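Local coordinates for protein transcription elongation factor Spt4 (Methanocaldococcus jannaschii, PDB 3LPE) that stimulates transcription elongation as the small zinc-binding partner of Spt5, with which it forms a heterodimer, at residues R2-L10 against K50-E59. Numbering follows the deposited sequence.
Sequences RACLKCKYL and KGKYALSVKE. With ZN (zinc ion), chain I.
K8 and A54 join the two segments through the backbone: A54 N donates to K8 O over 2.9 Å, and L10 N donates to K52 O over 2.8 Å, a pair that brackets a single bridge between Y9 and Y53. Beside this bridge the rings of these tyrosines form a T-shaped stack, planes at 79°, with CD1 of Y9 3.9 Å from CZ of Y53. With CG of Y9 trans to the backbone N, the ring swings across so that its edge meets the Y53 face; its OH reaches K50 O through one water. The K8 methylenes run past A54 O and slide by V57 in the opposite direction, CG tight at 3.4 Å against V57 CG2, and a bend at chi3 (-79°) brings NZ to L55 O, 3.2 Å away and 50° out of the carbonyl plane. Cutting K8 back to an alanine is likely to deprive L55 O of this donor and bare one flank of V57. The same V57 methyl meets A3 CB at 3.7 Å, while L5 CD2 packs on CG1. Further out, C4 and C7 bind the zinc ion with C16 and C19, which probably helps to fix the turn that carries K8 and Y9. Within this zinc ribbon, strand 2-4 pairs with strands 10-11 and 23-33; strands 51-53 and 56-57 also pair with 23-33, whose W27 touches A3 and A54.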
loop_
_atom_site.group_PDB
_atom_site.type_symbol
_atom_site.label_atom_id
_atom_site.label_comp_id
_atom_site.label_asym_id
_atom_site.label_seq_id
_atom_site.Cartn_x
_atom_site.Cartn_y
_atom_site.Cartn_z
ATOM N N ARG B 2 -12.545 -8.045 -4.663
ATOM C CA ARG B 2 -11.883 -9.151 -5.326
ATOM C C ARG B 2 -10.559 -8.666 -5.875
ATOM O O ARG B 2 -10.305 -7.469 -5.919
ATOM C CB ARG B 2 -12.757 -9.700 -6.452
ATOM C CG ARG B 2 -14.221 -9.983 -6.048
ATOM C CD ARG B 2 -15.103 -10.259 -7.273
ATOM N NE ARG B 2 -14.756 -11.516 -7.921
ATOM C CZ ARG B 2 -15.323 -12.687 -7.626
ATOM N NH1 ARG B 2 -16.262 -12.759 -6.693
ATOM N NH2 ARG B 2 -14.956 -13.784 -8.260
ATOM N N ALA B 3 -9.703 -9.597 -6.274
ATOM C CA ALA B 3 -8.403 -9.246 -6.818
ATOM C C ALA B 3 -8.191 -10.024 -8.100
ATOM O O ALA B 3 -8.538 -11.201 -8.178
ATOM C CB ALA B 3 -7.284 -9.567 -5.816
ATOM N N CYS B 4 -7.632 -9.366 -9.112
ATOM C CA CYS B 4 -7.295 -10.050 -10.353
ATOM C C CYS B 4 -6.378 -11.230 -10.099
ATOM O O CYS B 4 -5.380 -11.091 -9.428
ATOM C CB CYS B 4 -6.603 -9.080 -11.340
ATOM S SG CYS B 4 -6.205 -9.934 -12.875
ATOM N N LEU B 5 -6.705 -12.398 -10.662
ATOM C CA LEU B 5 -5.869 -13.593 -10.473
ATOM C C LEU B 5 -4.486 -13.451 -11.115
ATOM O O LEU B 5 -3.544 -14.128 -10.727
ATOM C CB LEU B 5 -6.564 -14.843 -11.037
ATOM C CG LEU B 5 -7.779 -15.333 -10.248
ATOM C CD1 LEU B 5 -8.635 -16.276 -11.090
ATOM C CD2 LEU B 5 -7.342 -16.006 -8.934
ATOM N N LYS B 6 -4.370 -12.560 -12.093
ATOM C CA LYS B 6 -3.116 -12.386 -12.826
ATOM C C LYS B 6 -2.277 -11.213 -12.312
ATOM O O LYS B 6 -1.090 -11.359 -12.062
ATOM C CB LYS B 6 -3.409 -12.203 -14.325
ATOM C CG LYS B 6 -2.245 -12.522 -15.234
ATOM C CD LYS B 6 -2.597 -12.305 -16.716
ATOM C CE LYS B 6 -3.737 -13.211 -17.176
ATOM N NZ LYS B 6 -3.842 -13.274 -18.667
ATOM N N CYS B 7 -2.892 -10.042 -12.176
ATOM C CA CYS B 7 -2.139 -8.838 -11.845
ATOM C C CYS B 7 -2.505 -8.305 -10.467
ATOM O O CYS B 7 -1.935 -7.327 -10.030
ATOM C CB CYS B 7 -2.313 -7.734 -12.899
ATOM S SG CYS B 7 -3.884 -6.780 -12.846
ATOM N N LYS B 8 -3.458 -8.952 -9.796
ATOM C CA LYS B 8 -3.754 -8.624 -8.378
ATOM C C LYS B 8 -4.467 -7.292 -8.143
ATOM O O LYS B 8 -4.732 -6.893 -6.990
ATOM C CB LYS B 8 -2.483 -8.738 -7.511
ATOM C CG LYS B 8 -1.936 -10.147 -7.452
ATOM C CD LYS B 8 -0.711 -10.284 -6.543
ATOM C CE LYS B 8 0.551 -9.802 -7.222
ATOM N NZ LYS B 8 1.762 -10.443 -6.630
ATOM N N TYR B 9 -4.820 -6.608 -9.229
ATOM C CA TYR B 9 -5.603 -5.386 -9.113
ATOM C C TYR B 9 -6.901 -5.640 -8.332
ATOM O O TYR B 9 -7.611 -6.627 -8.572
ATOM C CB TYR B 9 -5.958 -4.860 -10.496
ATOM C CG TYR B 9 -6.629 -3.510 -10.526
ATOM C CD1 TYR B 9 -5.881 -2.337 -10.458
ATOM C CD2 TYR B 9 -7.999 -3.402 -10.700
ATOM C CE1 TYR B 9 -6.503 -1.084 -10.529
ATOM C CE2 TYR B 9 -8.627 -2.166 -10.770
ATOM C CZ TYR B 9 -7.875 -1.011 -10.690
ATOM O OH TYR B 9 -8.517 0.206 -10.778
ATOM N N LEU B 10 -7.207 -4.739 -7.411
ATOM C CA LEU B 10 -8.378 -4.930 -6.552
ATOM C C LEU B 10 -9.605 -4.241 -7.101
ATOM O O LEU B 10 -9.533 -3.073 -7.462
ATOM C CB LEU B 10 -8.094 -4.380 -5.158
ATOM C CG LEU B 10 -7.019 -5.148 -4.392
ATOM C CD1 LEU B 10 -6.765 -4.377 -3.102
ATOM C CD2 LEU B 10 -7.542 -6.516 -4.042
ATOM N N LYS B 50 -1.572 3.187 -11.431
ATOM C CA LYS B 50 -2.085 3.461 -10.089
ATOM C C LYS B 50 -3.302 2.614 -9.741
ATOM O O LYS B 50 -4.099 2.254 -10.603
ATOM C CB LYS B 50 -2.386 4.947 -9.886
ATOM C CG LYS B 50 -3.713 5.393 -10.431
ATOM C CD LYS B 50 -3.919 6.879 -10.197
ATOM C CE LYS B 50 -4.105 7.177 -8.718
ATOM N NZ LYS B 50 -4.528 8.587 -8.500
ATOM N N GLY B 51 -3.439 2.298 -8.458
ATOM C CA GLY B 51 -4.549 1.499 -8.001
ATOM C C GLY B 51 -4.191 0.759 -6.728
ATOM O O GLY B 51 -3.126 0.930 -6.166
ATOM N N LYS B 52 -5.097 -0.079 -6.273
ATOM C CA LYS B 52 -4.827 -0.884 -5.113
ATOM C C LYS B 52 -4.665 -2.315 -5.598
ATOM O O LYS B 52 -5.395 -2.748 -6.479
ATOM C CB LYS B 52 -5.993 -0.750 -4.121
ATOM C CG LYS B 52 -6.387 0.714 -3.864
ATOM C CD LYS B 52 -7.826 0.834 -3.376
ATOM C CE LYS B 52 -7.895 0.981 -1.864
ATOM N NZ LYS B 52 -7.569 2.378 -1.476
ATOM N N TYR B 53 -3.717 -3.036 -5.005
ATOM C CA TYR B 53 -3.388 -4.402 -5.383
ATOM C C TYR B 53 -3.262 -5.309 -4.164
ATOM O O TYR B 53 -2.793 -4.879 -3.094
ATOM C CB TYR B 53 -2.041 -4.428 -6.116
ATOM C CG TYR B 53 -2.050 -3.634 -7.401
ATOM C CD1 TYR B 53 -2.212 -4.268 -8.622
ATOM C CD2 TYR B 53 -1.884 -2.256 -7.387
ATOM C CE1 TYR B 53 -2.213 -3.536 -9.819
ATOM C CE2 TYR B 53 -1.897 -1.520 -8.568
ATOM C CZ TYR B 53 -2.059 -2.173 -9.779
ATOM O OH TYR B 53 -2.066 -1.451 -10.951
ATOM N N ALA B 54 -3.617 -6.577 -4.346
ATOM C CA ALA B 54 -3.381 -7.582 -3.305
ATOM C C ALA B 54 -1.915 -7.977 -3.386
ATOM O O ALA B 54 -1.275 -7.700 -4.402
ATOM C CB ALA B 54 -4.299 -8.782 -3.524
ATOM N N LEU B 55 -1.355 -8.581 -2.327
ATOM C CA LEU B 55 0.010 -9.092 -2.412
ATOM C C LEU B 55 0.062 -10.513 -2.955
ATOM O O LEU B 55 1.036 -10.920 -3.584
ATOM C CB LEU B 55 0.733 -9.008 -1.061
ATOM C CG LEU B 55 0.883 -7.579 -0.555
ATOM C CD1 LEU B 55 1.610 -7.574 0.788
ATOM C CD2 LEU B 55 1.630 -6.735 -1.585
ATOM N N SER B 56 -1.000 -11.265 -2.721
ATOM C CA SER B 56 -1.125 -12.593 -3.297
ATOM C C SER B 56 -2.596 -12.933 -3.486
ATOM O O SER B 56 -3.469 -12.434 -2.761
ATOM C CB SER B 56 -0.434 -13.664 -2.411
ATOM O OG SER B 56 -1.209 -13.970 -1.280
ATOM N N VAL B 57 -2.868 -13.790 -4.457
ATOM C CA VAL B 57 -4.233 -14.141 -4.796
ATOM C C VAL B 57 -4.285 -15.589 -5.201
ATOM O O VAL B 57 -3.336 -16.110 -5.794
ATOM C CB VAL B 57 -4.754 -13.336 -6.013
ATOM C CG1 VAL B 57 -6.253 -13.536 -6.153
ATOM C CG2 VAL B 57 -4.418 -11.866 -5.889
ATOM N N LYS B 58 -5.416 -16.225 -4.916
ATOM C CA LYS B 58 -5.675 -17.591 -5.353
ATOM C C LYS B 58 -7.145 -17.746 -5.674
ATOM O O LYS B 58 -7.966 -16.971 -5.201
ATOM C CB LYS B 58 -5.290 -18.605 -4.260
ATOM C CG LYS B 58 -3.991 -19.337 -4.527
ATOM C CD LYS B 58 -3.959 -20.676 -3.783
ATOM C CE LYS B 58 -2.592 -21.353 -3.886
ATOM N NZ LYS B 58 -2.138 -21.473 -5.300
ATOM N N GLU B 59 -7.480 -18.776 -6.446
ATOM C CA GLU B 59 -8.875 -19.052 -6.776
ATOM C C GLU B 59 -9.668 -19.469 -5.545
ATOM O O GLU B 59 -9.152 -20.161 -4.663
ATOM C CB GLU B 59 -8.988 -20.138 -7.845
ATOM C CG GLU B 59 -8.665 -19.658 -9.237
ATOM C CD GLU B 59 -9.163 -20.604 -10.304
ATOM O OE1 GLU B 59 -8.330 -21.089 -11.092
ATOM O OE2 GLU B 59 -10.383 -20.867 -10.344
ATOM O OXT GLU B 59 -10.842 -19.124 -5.423
HETATM ZN ZN ZN I . -5.521 -7.964 -13.958
HETATM O O HOH W 1 -7.026 2.277 -10.563
HETATM O O HOH W 2 -7.929 -0.886 -7.276
#